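Local coordinates for putative sugar ABC transporter (Yersinia enterocolitica subsp. enterocolitica 8081, PDB 5ULB), which binds a 5-methylseleno-ribofuranose between its two lobes and probably serves as the periplasmic sugar-binding component of an ABC transporter for methylthioribose-like sugars, at residues A[18-23]-A[275-280]; A[174-179]-A[204-209]; A[196-201]-A[222-227]; A[270-275]-A[281-286]. All coordinates share one frame; numbering follows the deposited sequence.

Contact 1: residues A[18-23]-A[275-280]; sequences GQIKIA and KKIAGE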
loop_
_atom_site.group_PDB
_atom_site.type_symbol
_atom_site.label_atom_id
_atom_site.label_comp_id
_atom_site.label_asym_id
_atom_site.label_seq_id
_atom_site.Cartn_x
_atom_site.Cartn_y
_atom_site.Cartn_z
ATOM N N GLY A 18 -11.157 4.199 30.030
ATOM C CA GLY A 18 -9.783 4.122 29.610
ATOM C C GLY A 18 -9.663 4.439 28.113
ATOM O O GLY A 18 -10.661 4.839 27.457
ATOM N N GLN A 19 -8.455 4.317 27.569
ATOM C CA GLN A 19 -8.201 4.621 26.185
ATOM C C GLN A 19 -8.986 3.666 25.299
ATOM O O GLN A 19 -9.120 2.466 25.541
ATOM C CB GLN A 19 -6.686 4.507 25.734
ATOM C CG GLN A 19 -5.805 5.511 26.311
ATOM C CD GLN A 19 -4.481 5.258 25.614
ATOM O OE1 GLN A 19 -3.842 4.294 25.996
ATOM N NE2 GLN A 19 -4.104 6.059 24.610
ATOM N N ILE A 20 -9.468 4.236 24.181
ATOM C CA ILE A 20 -9.917 3.403 23.058
ATOM C C ILE A 20 -8.696 2.639 22.537
ATOM O O ILE A 20 -7.642 3.243 22.343
ATOM C CB ILE A 20 -10.557 4.284 22.007
ATOM C CG1 ILE A 20 -11.874 4.944 22.487
ATOM C CG2 ILE A 20 -10.731 3.547 20.679
ATOM C CD1 ILE A 20 -12.956 4.053 22.630
ATOM N N LYS A 21 -8.869 1.334 22.285
ATOM C CA LYS A 21 -7.761 0.489 21.841
ATOM C C LYS A 21 -8.056 -0.090 20.467
ATOM O O LYS A 21 -9.154 -0.678 20.264
ATOM C CB LYS A 21 -7.486 -0.605 22.873
ATOM C CG LYS A 21 -7.296 -0.052 24.257
ATOM C CD LYS A 21 -7.289 -1.014 25.407
ATOM C CE LYS A 21 -7.108 -0.173 26.684
ATOM N NZ LYS A 21 -8.333 0.573 27.142
ATOM N N ILE A 22 -7.095 0.042 19.557
ATOM C CA ILE A 22 -7.200 -0.419 18.195
ATOM C C ILE A 22 -6.076 -1.437 17.909
ATOM O O ILE A 22 -4.914 -1.167 18.259
ATOM C CB ILE A 22 -7.057 0.754 17.193
ATOM C CG1 ILE A 22 -7.994 1.892 17.559
ATOM C CG2 ILE A 22 -7.254 0.294 15.765
ATOM C CD1 ILE A 22 -9.450 1.668 17.571
ATOM N N ALA A 23 -6.437 -2.535 17.290
ATOM C CA ALA A 23 -5.427 -3.525 16.825
ATOM C C ALA A 23 -5.327 -3.394 15.292
ATOM O O ALA A 23 -6.380 -3.423 14.606
ATOM C CB ALA A 23 -5.796 -4.905 17.245
ATOM N N LYS A 275 -14.852 6.841 13.431
ATOM C CA LYS A 275 -16.265 7.184 13.148
ATOM C C LYS A 275 -17.165 6.014 13.523
ATOM O O LYS A 275 -18.281 6.286 14.023
ATOM C CB LYS A 275 -16.385 7.555 11.678
ATOM C CG LYS A 275 -15.793 8.884 11.319
ATOM C CD LYS A 275 -15.930 9.245 9.840
ATOM C CE LYS A 275 -17.354 9.412 9.366
ATOM N NZ LYS A 275 -17.927 10.609 9.810
ATOM N N LYS A 276 -16.803 4.787 13.180
ATOM C CA LYS A 276 -17.641 3.659 13.539
ATOM C C LYS A 276 -17.826 3.566 15.053
ATOM O O LYS A 276 -18.954 3.371 15.535
ATOM C CB LYS A 276 -17.034 2.363 13.033
ATOM C CG LYS A 276 -17.060 2.266 11.469
ATOM C CD LYS A 276 -16.157 1.181 10.952
ATOM C CE LYS A 276 -15.966 1.194 9.420
ATOM N NZ LYS A 276 -17.265 1.005 8.732
ATOM N N ILE A 277 -16.729 3.758 15.834
ATOM C CA ILE A 277 -16.866 3.687 17.303
ATOM C C ILE A 277 -17.806 4.788 17.763
ATOM O O ILE A 277 -18.592 4.599 18.673
ATOM C CB ILE A 277 -15.470 3.800 17.917
ATOM C CG1 ILE A 277 -14.685 2.497 17.642
ATOM C CG2 ILE A 277 -15.556 3.917 19.428
ATOM C CD1 ILE A 277 -13.178 2.559 17.926
ATOM N N ALA A 278 -17.700 5.982 17.140
ATOM C CA ALA A 278 -18.550 7.114 17.505
ATOM C C ALA A 278 -19.989 6.982 17.090
ATOM O O ALA A 278 -20.824 7.803 17.513
ATOM C CB ALA A 278 -17.980 8.346 16.887
ATOM N N GLY A 279 -20.287 6.012 16.250
ATOM C CA GLY A 279 -21.687 5.843 15.781
ATOM C C GLY A 279 -22.060 6.703 14.557
ATOM O O GLY A 279 -23.259 6.879 14.298
ATOM N N GLU A 280 -21.084 7.176 13.822
ATOM C CA GLU A 280 -21.266 7.999 12.612
ATOM C C GLU A 280 -21.264 7.138 11.372
ATOM O O GLU A 280 -20.514 6.148 11.303
ATOM C CB GLU A 280 -20.191 9.076 12.529
ATOM C CG GLU A 280 -20.272 10.144 13.576
ATOM C CD GLU A 280 -19.233 11.242 13.437
ATOM O OE1 GLU A 280 -18.242 11.163 12.617
ATOM O OE2 GLU A 280 -19.445 12.271 14.037
#

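Contact 2: residues A[174-179]-A[204-209]; sequences TELESI and GKIDAI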
loop_
_atom_site.group_PDB
_atom_site.type_symbol
_atom_site.label_atom_id
_atom_site.label_comp_id
_atom_site.label_asym_id
_atom_site.label_seq_id
_atom_site.Cartn_x
_atom_site.Cartn_y
_atom_site.Cartn_z
ATOM N N THR A 174 6.056 -8.563 -24.840
ATOM C CA THR A 174 6.302 -9.951 -24.557
ATOM C C THR A 174 6.746 -10.045 -23.091
ATOM O O THR A 174 7.763 -9.478 -22.743
ATOM C CB THR A 174 7.358 -10.527 -25.489
ATOM O OG1 THR A 174 6.943 -10.446 -26.843
ATOM C CG2 THR A 174 7.724 -11.969 -25.083
ATOM N N GLU A 175 6.012 -10.823 -22.256
ATOM C CA GLU A 175 6.430 -11.099 -20.918
ATOM C C GLU A 175 7.380 -12.291 -20.967
ATOM O O GLU A 175 6.976 -13.409 -21.252
ATOM C CB GLU A 175 5.249 -11.454 -20.062
ATOM C CG GLU A 175 5.621 -11.733 -18.607
ATOM C CD GLU A 175 4.490 -12.339 -17.791
ATOM O OE1 GLU A 175 3.436 -11.696 -17.668
ATOM O OE2 GLU A 175 4.636 -13.473 -17.205
ATOM N N LEU A 176 8.628 -12.025 -20.667
ATOM C CA LEU A 176 9.646 -13.110 -20.640
ATOM C C LEU A 176 9.416 -14.009 -19.439
ATOM O O LEU A 176 9.558 -15.234 -19.562
ATOM C CB LEU A 176 11.048 -12.541 -20.703
ATOM C CG LEU A 176 11.442 -11.763 -21.896
ATOM C CD1 LEU A 176 12.766 -11.097 -21.600
ATOM C CD2 LEU A 176 11.393 -12.558 -23.141
ATOM N N GLU A 177 9.190 -13.410 -18.259
ATOM C CA GLU A 177 9.065 -14.088 -16.985
ATOM C C GLU A 177 8.374 -13.170 -16.017
ATOM O O GLU A 177 8.444 -11.953 -16.137
ATOM C CB GLU A 177 10.529 -14.435 -16.435
ATOM C CG GLU A 177 10.509 -15.577 -15.506
ATOM C CD GLU A 177 11.867 -16.185 -15.321
ATOM O OE1 GLU A 177 12.003 -16.654 -14.161
ATOM O OE2 GLU A 177 12.714 -16.326 -16.316
ATOM N N SER A 178 7.791 -13.810 -14.994
ATOM C CA SER A 178 7.315 -13.151 -13.817
ATOM C C SER A 178 8.013 -13.710 -12.561
ATOM O O SER A 178 8.119 -14.920 -12.462
ATOM C CB SER A 178 5.794 -13.316 -13.729
ATOM O OG SER A 178 5.263 -12.524 -12.649
ATOM N N ILE A 179 8.400 -12.826 -11.682
ATOM C CA ILE A 179 9.173 -13.112 -10.487
ATOM C C ILE A 179 8.545 -12.457 -9.339
ATOM O O ILE A 179 8.129 -11.289 -9.451
ATOM C CB ILE A 179 10.603 -12.340 -10.556
ATOM C CG1 ILE A 179 11.477 -12.947 -11.518
ATOM C CG2 ILE A 179 11.333 -12.180 -9.175
ATOM C CD1 ILE A 179 12.686 -12.073 -11.858
ATOM N N GLY A 204 20.314 -6.413 -24.326
ATOM C CA GLY A 204 19.553 -6.322 -25.627
ATOM C C GLY A 204 18.313 -7.165 -25.607
ATOM O O GLY A 204 17.420 -6.977 -26.454
ATOM N N LYS A 205 18.240 -8.174 -24.730
ATOM C CA LYS A 205 17.138 -9.102 -24.725
ATOM C C LYS A 205 16.016 -8.736 -23.772
ATOM O O LYS A 205 14.927 -9.365 -23.823
ATOM C CB LYS A 205 17.609 -10.514 -24.445
ATOM C CG LYS A 205 18.618 -11.075 -25.339
ATOM C CD LYS A 205 18.073 -11.312 -26.680
ATOM C CE LYS A 205 19.193 -11.919 -27.601
ATOM N NZ LYS A 205 18.660 -12.150 -28.930
ATOM N N ILE A 206 16.232 -7.732 -22.915
ATOM C CA ILE A 206 15.193 -7.220 -21.999
ATOM C C ILE A 206 15.171 -5.692 -22.228
ATOM O O ILE A 206 16.193 -5.034 -22.185
ATOM C CB ILE A 206 15.513 -7.502 -20.478
ATOM C CG1 ILE A 206 15.641 -8.969 -20.244
ATOM C CG2 ILE A 206 14.453 -6.875 -19.631
ATOM C CD1 ILE A 206 16.271 -9.262 -18.869
ATOM N N ASP A 207 13.951 -5.180 -22.383
ATOM C CA ASP A 207 13.777 -3.726 -22.495
ATOM C C ASP A 207 13.358 -3.016 -21.222
ATOM O O ASP A 207 13.800 -1.879 -20.950
ATOM C CB ASP A 207 12.723 -3.444 -23.595
ATOM C CG ASP A 207 13.167 -3.975 -24.950
ATOM O OD1 ASP A 207 14.255 -3.550 -25.342
ATOM O OD2 ASP A 207 12.503 -4.887 -25.513
ATOM N N ALA A 208 12.471 -3.670 -20.412
ATOM C CA ALA A 208 11.910 -2.993 -19.298
ATOM C C ALA A 208 11.461 -4.010 -18.261
ATOM O O ALA A 208 11.223 -5.171 -18.569
ATOM C CB ALA A 208 10.751 -2.060 -19.748
ATOM N N ILE A 209 11.249 -3.479 -17.036
ATOM C CA ILE A 209 10.703 -4.244 -15.924
ATOM C C ILE A 209 9.530 -3.487 -15.316
ATOM O O ILE A 209 9.665 -2.286 -15.044
ATOM C CB ILE A 209 11.811 -4.578 -14.880
ATOM C CG1 ILE A 209 12.914 -5.363 -15.513
ATOM C CG2 ILE A 209 11.227 -5.213 -13.646
ATOM C CD1 ILE A 209 14.105 -5.620 -14.607
#

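Contact 3: residues A[196-201]-A[222-227]; sequences AVLAKY and KALQEN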
loop_
_atom_site.group_PDB
_atom_site.type_symbol
_atom_site.label_atom_id
_atom_site.label_comp_id
_atom_site.label_asym_id
_atom_site.label_seq_id
_atom_site.Cartn_x
_atom_site.Cartn_y
_atom_site.Cartn_z
ATOM N N ALA A 196 19.583 -13.678 -11.838
ATOM C CA ALA A 196 19.601 -14.870 -12.647
ATOM C C ALA A 196 18.818 -14.681 -13.964
ATOM O O ALA A 196 19.238 -15.222 -15.003
ATOM C CB ALA A 196 19.016 -16.056 -11.849
ATOM N N VAL A 197 17.725 -13.903 -13.953
ATOM C CA VAL A 197 16.963 -13.636 -15.181
ATOM C C VAL A 197 17.859 -12.800 -16.131
ATOM O O VAL A 197 17.877 -13.038 -17.366
ATOM C CB VAL A 197 15.637 -12.948 -14.869
ATOM C CG1 VAL A 197 14.943 -12.665 -16.162
ATOM C CG2 VAL A 197 14.789 -13.933 -14.177
ATOM N N LEU A 198 18.618 -11.845 -15.587
ATOM C CA LEU A 198 19.536 -11.035 -16.395
ATOM C C LEU A 198 20.602 -11.908 -17.090
ATOM O O LEU A 198 21.074 -11.635 -18.214
ATOM C CB LEU A 198 20.203 -10.014 -15.555
ATOM C CG LEU A 198 19.303 -8.914 -14.978
ATOM C CD1 LEU A 198 20.084 -8.013 -14.028
ATOM C CD2 LEU A 198 18.719 -8.020 -16.076
ATOM N N ALA A 199 20.977 -12.994 -16.408
ATOM C CA ALA A 199 21.960 -13.912 -17.015
ATOM C C ALA A 199 21.401 -14.754 -18.120
ATOM O O ALA A 199 22.122 -15.160 -19.046
ATOM C CB ALA A 199 22.526 -14.783 -15.922
ATOM N N LYS A 200 20.099 -15.064 -18.044
ATOM C CA LYS A 200 19.421 -15.812 -19.100
ATOM C C LYS A 200 19.127 -14.962 -20.349
ATOM O O LYS A 200 19.102 -15.527 -21.468
ATOM C CB LYS A 200 18.092 -16.396 -18.592
ATOM C CG LYS A 200 18.237 -17.514 -17.644
ATOM C CD LYS A 200 16.954 -18.276 -17.288
ATOM C CE LYS A 200 15.862 -17.366 -16.860
ATOM N NZ LYS A 200 14.709 -18.226 -16.530
ATOM N N TYR A 201 18.996 -13.635 -20.140
ATOM C CA TYR A 201 18.623 -12.723 -21.244
ATOM C C TYR A 201 19.603 -11.556 -21.227
ATOM O O TYR A 201 19.402 -10.546 -20.552
ATOM C CB TYR A 201 17.194 -12.219 -20.943
ATOM C CG TYR A 201 16.119 -13.218 -20.963
ATOM C CD1 TYR A 201 15.718 -13.788 -22.155
ATOM C CD2 TYR A 201 15.548 -13.688 -19.807
ATOM C CE1 TYR A 201 14.713 -14.775 -22.164
ATOM C CE2 TYR A 201 14.498 -14.598 -19.804
ATOM C CZ TYR A 201 14.148 -15.190 -20.965
ATOM O OH TYR A 201 13.089 -16.098 -20.995
ATOM N N LYS A 222 18.584 -2.750 -7.525
ATOM C CA LYS A 222 19.947 -3.213 -7.085
ATOM C C LYS A 222 20.530 -4.166 -8.066
ATOM O O LYS A 222 21.717 -4.047 -8.401
ATOM C CB LYS A 222 19.780 -3.857 -5.717
ATOM C CG LYS A 222 21.104 -4.358 -5.088
ATOM C CD LYS A 222 20.794 -5.087 -3.694
ATOM C CE LYS A 222 21.953 -5.988 -3.187
ATOM N NZ LYS A 222 22.793 -4.966 -2.706
ATOM N N ALA A 223 19.758 -5.119 -8.563
ATOM C CA ALA A 223 20.303 -6.043 -9.520
ATOM C C ALA A 223 20.744 -5.316 -10.794
ATOM O O ALA A 223 21.805 -5.656 -11.375
ATOM C CB ALA A 223 19.298 -7.118 -9.901
ATOM N N LEU A 224 19.966 -4.364 -11.260
ATOM C CA LEU A 224 20.393 -3.647 -12.506
ATOM C C LEU A 224 21.699 -2.920 -12.305
ATOM O O LEU A 224 22.591 -2.905 -13.155
ATOM C CB LEU A 224 19.300 -2.655 -13.001
ATOM C CG LEU A 224 17.952 -3.289 -13.391
ATOM C CD1 LEU A 224 17.050 -2.219 -13.959
ATOM C CD2 LEU A 224 18.118 -4.383 -14.398
ATOM N N GLN A 225 21.832 -2.232 -11.172
ATOM C CA GLN A 225 23.082 -1.501 -10.905
ATOM C C GLN A 225 24.240 -2.446 -10.802
ATOM O O GLN A 225 25.273 -2.263 -11.424
ATOM C CB GLN A 225 22.931 -0.676 -9.661
ATOM C CG GLN A 225 22.109 0.633 -9.873
ATOM C CD GLN A 225 22.738 1.755 -10.739
ATOM O OE1 GLN A 225 23.809 1.587 -11.283
ATOM N NE2 GLN A 225 22.099 2.938 -10.753
ATOM N N GLU A 226 24.095 -3.501 -9.964
ATOM C CA GLU A 226 25.246 -4.361 -9.647
ATOM C C GLU A 226 25.677 -5.197 -10.829
ATOM O O GLU A 226 26.830 -5.582 -10.914
ATOM C CB GLU A 226 24.937 -5.223 -8.430
ATOM C CG GLU A 226 24.877 -4.425 -7.226
ATOM C CD GLU A 226 24.669 -5.132 -5.927
ATOM O OE1 GLU A 226 24.497 -6.348 -5.974
ATOM O OE2 GLU A 226 24.585 -4.433 -4.821
ATOM N N ASN A 227 24.722 -5.555 -11.723
ATOM C CA ASN A 227 25.012 -6.338 -12.893
ATOM C C ASN A 227 25.322 -5.491 -14.154
ATOM O O ASN A 227 25.485 -6.033 -15.244
ATOM C CB ASN A 227 23.893 -7.317 -13.219
ATOM C CG ASN A 227 23.738 -8.443 -12.184
ATOM O OD1 ASN A 227 24.532 -9.394 -12.261
ATOM N ND2 ASN A 227 22.861 -8.299 -11.223
#

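Contact 4: residues A[270-275]-A[281-286]; sequences LRLVAK and ETPASY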
loop_
_atom_site.group_PDB
_atom_site.type_symbol
_atom_site.label_atom_id
_atom_site.label_comp_id
_atom_site.label_asym_id
_atom_site.label_seq_id
_atom_site.Cartn_x
_atom_site.Cartn_y
_atom_site.Cartn_z
ATOM N N LEU A 270 -7.849 4.419 10.119
ATOM C CA LEU A 270 -8.084 4.802 11.520
ATOM C C LEU A 270 -9.281 5.717 11.620
ATOM O O LEU A 270 -10.090 5.566 12.513
ATOM C CB LEU A 270 -6.758 5.359 12.122
ATOM C CG LEU A 270 -6.708 5.504 13.617
ATOM C CD1 LEU A 270 -7.469 6.703 14.141
ATOM C CD2 LEU A 270 -6.986 4.264 14.369
ATOM N N ARG A 271 -9.328 6.764 10.771
ATOM C CA ARG A 271 -10.465 7.698 10.792
ATOM C C ARG A 271 -11.791 6.937 10.676
ATOM O O ARG A 271 -12.788 7.242 11.349
ATOM C CB ARG A 271 -10.369 8.722 9.647
ATOM C CG ARG A 271 -9.212 9.637 9.735
ATOM C CD ARG A 271 -9.244 10.591 8.529
ATOM N NE ARG A 271 -8.003 11.336 8.413
ATOM C CZ ARG A 271 -7.690 12.123 7.385
ATOM N NH1 ARG A 271 -8.519 12.271 6.394
ATOM N NH2 ARG A 271 -6.565 12.768 7.366
ATOM N N LEU A 272 -11.853 5.963 9.759
ATOM C CA LEU A 272 -13.047 5.154 9.576
ATOM C C LEU A 272 -13.461 4.388 10.832
ATOM O O LEU A 272 -14.596 4.390 11.198
ATOM C CB LEU A 272 -12.898 4.221 8.353
ATOM C CG LEU A 272 -12.943 4.942 6.991
ATOM C CD1 LEU A 272 -12.295 4.071 5.925
ATOM C CD2 LEU A 272 -14.401 5.203 6.661
ATOM N N VAL A 273 -12.453 3.750 11.465
ATOM C CA VAL A 273 -12.764 3.072 12.736
ATOM C C VAL A 273 -13.188 4.008 13.815
ATOM O O VAL A 273 -14.114 3.716 14.570
ATOM C CB VAL A 273 -11.569 2.200 13.125
ATOM C CG1 VAL A 273 -11.732 1.636 14.514
ATOM C CG2 VAL A 273 -11.407 1.079 12.178
ATOM N N ALA A 274 -12.563 5.198 13.921
ATOM C CA ALA A 274 -13.001 6.175 14.851
ATOM C C ALA A 274 -14.473 6.580 14.682
ATOM O O ALA A 274 -15.219 6.673 15.642
ATOM C CB ALA A 274 -12.112 7.384 14.786
ATOM N N LYS A 275 -14.852 6.841 13.431
ATOM C CA LYS A 275 -16.265 7.184 13.148
ATOM C C LYS A 275 -17.165 6.014 13.523
ATOM O O LYS A 275 -18.281 6.286 14.023
ATOM C CB LYS A 275 -16.385 7.555 11.678
ATOM C CG LYS A 275 -15.793 8.884 11.319
ATOM C CD LYS A 275 -15.930 9.245 9.840
ATOM C CE LYS A 275 -17.354 9.412 9.366
ATOM N NZ LYS A 275 -17.927 10.609 9.810
ATOM N N GLU A 281 -22.084 7.492 10.387
ATOM C CA GLU A 281 -22.160 6.732 9.150
ATOM C C GLU A 281 -20.827 6.633 8.463
ATOM O O GLU A 281 -20.112 7.655 8.390
ATOM C CB GLU A 281 -23.193 7.379 8.226
ATOM C CG GLU A 281 -23.349 6.715 6.871
ATOM C CD GLU A 281 -24.335 7.434 5.944
ATOM O OE1 GLU A 281 -24.802 8.563 6.313
ATOM O OE2 GLU A 281 -24.646 6.824 4.920
ATOM N N THR A 282 -20.508 5.469 7.947
ATOM C CA THR A 282 -19.334 5.212 7.114
ATOM C C THR A 282 -19.733 4.342 5.933
ATOM O O THR A 282 -20.669 3.601 5.998
ATOM C CB THR A 282 -18.239 4.467 7.945
ATOM O OG1 THR A 282 -18.766 3.293 8.545
ATOM C CG2 THR A 282 -17.579 5.423 8.952
ATOM N N PRO A 283 -19.074 4.527 4.787
ATOM C CA PRO A 283 -19.496 3.878 3.571
ATOM C C PRO A 283 -19.098 2.428 3.541
ATOM O O PRO A 283 -18.179 1.985 4.264
ATOM C CB PRO A 283 -18.741 4.636 2.499
ATOM C CG PRO A 283 -17.521 5.138 3.164
ATOM C CD PRO A 283 -17.948 5.429 4.582
ATOM N N ALA A 284 -19.693 1.643 2.681
ATOM C CA ALA A 284 -19.346 0.258 2.472
ATOM C C ALA A 284 -17.944 0.080 1.858
ATOM O O ALA A 284 -17.229 -0.880 2.190
ATOM C CB ALA A 284 -20.384 -0.400 1.552
ATOM N N SER A 285 -17.559 1.056 1.035
ATOM C CA SER A 285 -16.330 0.956 0.273
ATOM C C SER A 285 -15.706 2.347 0.164
ATOM O O SER A 285 -16.407 3.356 0.078
ATOM C CB SER A 285 -16.568 0.312 -1.140
ATOM O OG SER A 285 -15.378 0.117 -1.897
ATOM N N TYR A 286 -14.396 2.356 -0.009
ATOM C CA TYR A 286 -13.700 3.585 -0.275
ATOM C C TYR A 286 -12.404 3.276 -1.070
ATOM O O TYR A 286 -11.666 2.328 -0.766
ATOM C CB TYR A 286 -13.288 4.320 1.046
ATOM C CG TYR A 286 -12.533 5.584 0.902
ATOM C CD1 TYR A 286 -13.166 6.764 0.482
ATOM C CD2 TYR A 286 -11.123 5.656 1.005
ATOM C CE1 TYR A 286 -12.504 7.928 0.314
ATOM C CE2 TYR A 286 -10.508 6.820 0.795
ATOM C CZ TYR A 286 -11.175 7.967 0.501
ATOM O OH TYR A 286 -10.476 9.115 0.327
HETATM O O HOH W 1 -20.598 10.305 8.798
#

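Contact 1: residues A[18-23]-A[275-280]
I277 reaches out from the last turn of helix 262-278 and sets its CD1 against I20, just before strand 21-26, and I22, within it. That methyl lies 3.8 Å from CG2 of I20 and equally 3.8 Å from CD1 of I22, so a single terminal carbon carries the close part of the contact. The extended end of I277 (chi2 167°) brings CD1 forward to the strand, while its CG2 stays back and meets CD1 of I20 at 4.1 Å. Helix 262-278 packs here on a largely parallel sheet, as in the lobes of periplasmic binding proteins; V273 and L270, one and two turns earlier on the same helix, extend the row of apolar contacts to I22. The other side is looser and polar. K21 points away from the helix and curls back, its NZ donating to O of Q19 over 2.6 Å on an in-plane lone pair. Beyond I277 the helix ends in a Schellman motif at G279, which has positive phi. There NZ of K275 forms a salt bridge with OE1 of E280 at 2.9 Å, from above the carboxylate plane, and W327 holds OE2 of the same group.

Contact 2: residues A[174-179]-A[204-209]
L176 makes this contact with one methyl. Its CD1 touches the backbone carbonyl O of K205 at 3.6 Å and CG1 of I206 at 3.8 Å. The leucine points toward the opposing segment, with CG anti to its own carbonyl carbon (chi1 -62°), and its branched end lies at a slant to the I206 side chain. I206 offers the inner methylene of its longer branch, so the leucine methyl rests near the root of that side chain as well as on the peptide before it. No hydrogen bond joins the segments, and their nearest CA atoms, those of L176 and I206, stand 8.2 Å apart. The reason lies in the sheet of this lobe: strand 143-148 runs between strands 173-179 and 208-211, all three parallel, and helix 186-200 links the latter two in a beta-alpha-beta crossover that skips the middle strand. L176 is bonded through its backbone to I145 and also packs on I146 of that strand. Y201, just past the end of the crossover helix, packs beside both L176 and I206. In the same loop as I206, OD2 of D207 accepts from the backbone N of N144, tying the approach to strand 208-211 to the middle strand.

Contact 3: residues A[196-201]-A[222-227]
L198 projects from helix 186-200 toward the C-terminal end of helix 214-226. From CB the chain goes to CG, which stands anti to the carbonyl carbon (chi1 -67°), and there it branches. CD1 goes to the last turn of the neighbouring helix: it lies 4.0 Å from CB of N227, 3.9 Å from the carbonyl O of A223, and 4.3 Å from the methyl CB of A223. CD2 turns to L224, whose own CD2 meets both L198 methyls, CD1 and CD2, at 4.1 Å, the two leucine side chains crossing at nearly a right angle. A223 O, beside which the CD1 methyl sits, is already gripped twice from within its own helix end. The backbone N of N227 donates to it, and ND2 of N227 does so at 2.9 Å from the opposite face of the carbonyl plane, with the N-H to acceptor angle at 155°. The amide of N227 is thereby folded back over the helix end, and L198 packs along its CB, CG and ND2. Nearby, R229 takes the carbonyl oxygens of L198 and Y201. Between the segments the contact is thus largely apolar: the polar atoms beside CD1, A223 O and N227 ND2, are bonded to each other.

Contact 4: residues A[270-275]-A[281-286]
Residues 270-275 are a run of helix 262-278, while 281-286 returns beside it, extended except at A284, and enters strand 285-294; the nearest CA atoms, those of L272 and T282, are 6.8 Å apart. No direct hydrogen bond links the two. T282 points at the helix and packs its methyl CG2 against two residues almost one turn apart, 3.7 Å from CB of K275 and 3.9 Å from both CD2 and the carbonyl O of L272. Its chi1 of 54° sends CG2 to the helix and leaves OG1 turned to another partner, NZ of K276. L272 also meets the ring of P283, its CD2 lying 4.1 Å from the proline CD. The two segments belong to the connection from helix 262-278 into strand 285-294, which lies in the sheet between strand 118-122, to which it is parallel, and strand 254-259, to which it is antiparallel. T118 and T120 of strand 118-122 also pack on L272, and F323 from a loop touches both L272 and P283. K275 passes alongside T282 in the opposite sense. Its chain, bent at chi3 and chi4, passes CE within 3.4 Å of the carbonyl O of E281. NZ is 3.9 Å from that oxygen, and a water spans the gap, accepting from NZ at 2.9 Å and donating to O of E281 at 2.7 Å. The strongest partner of NZ remains the carboxylate of E280.

How the contacts relate
The four contacts form two pairs on opposite sides of the chain's centre. Contacts 1 and 4 share helix 262-278 and K275, and join directly through the K276 to T282 bond and where I22 packs on V273 and L270. Contacts 2 and 3, in the other lobe, meet through the salt bridge from K200 to E177 and the packing of V197 on I179. Contacts 1 and 3 are buried and contact 2 partly so; contact 1 is purely aliphatic, whereas contacts 2 and 3 each set a leucine methyl beside a backbone carbonyl. Contact 4, at the surface, alone uses a water bridge between its segments. The centres of contacts 1 and 2 are 48 Å apart, although both reach the same sheet.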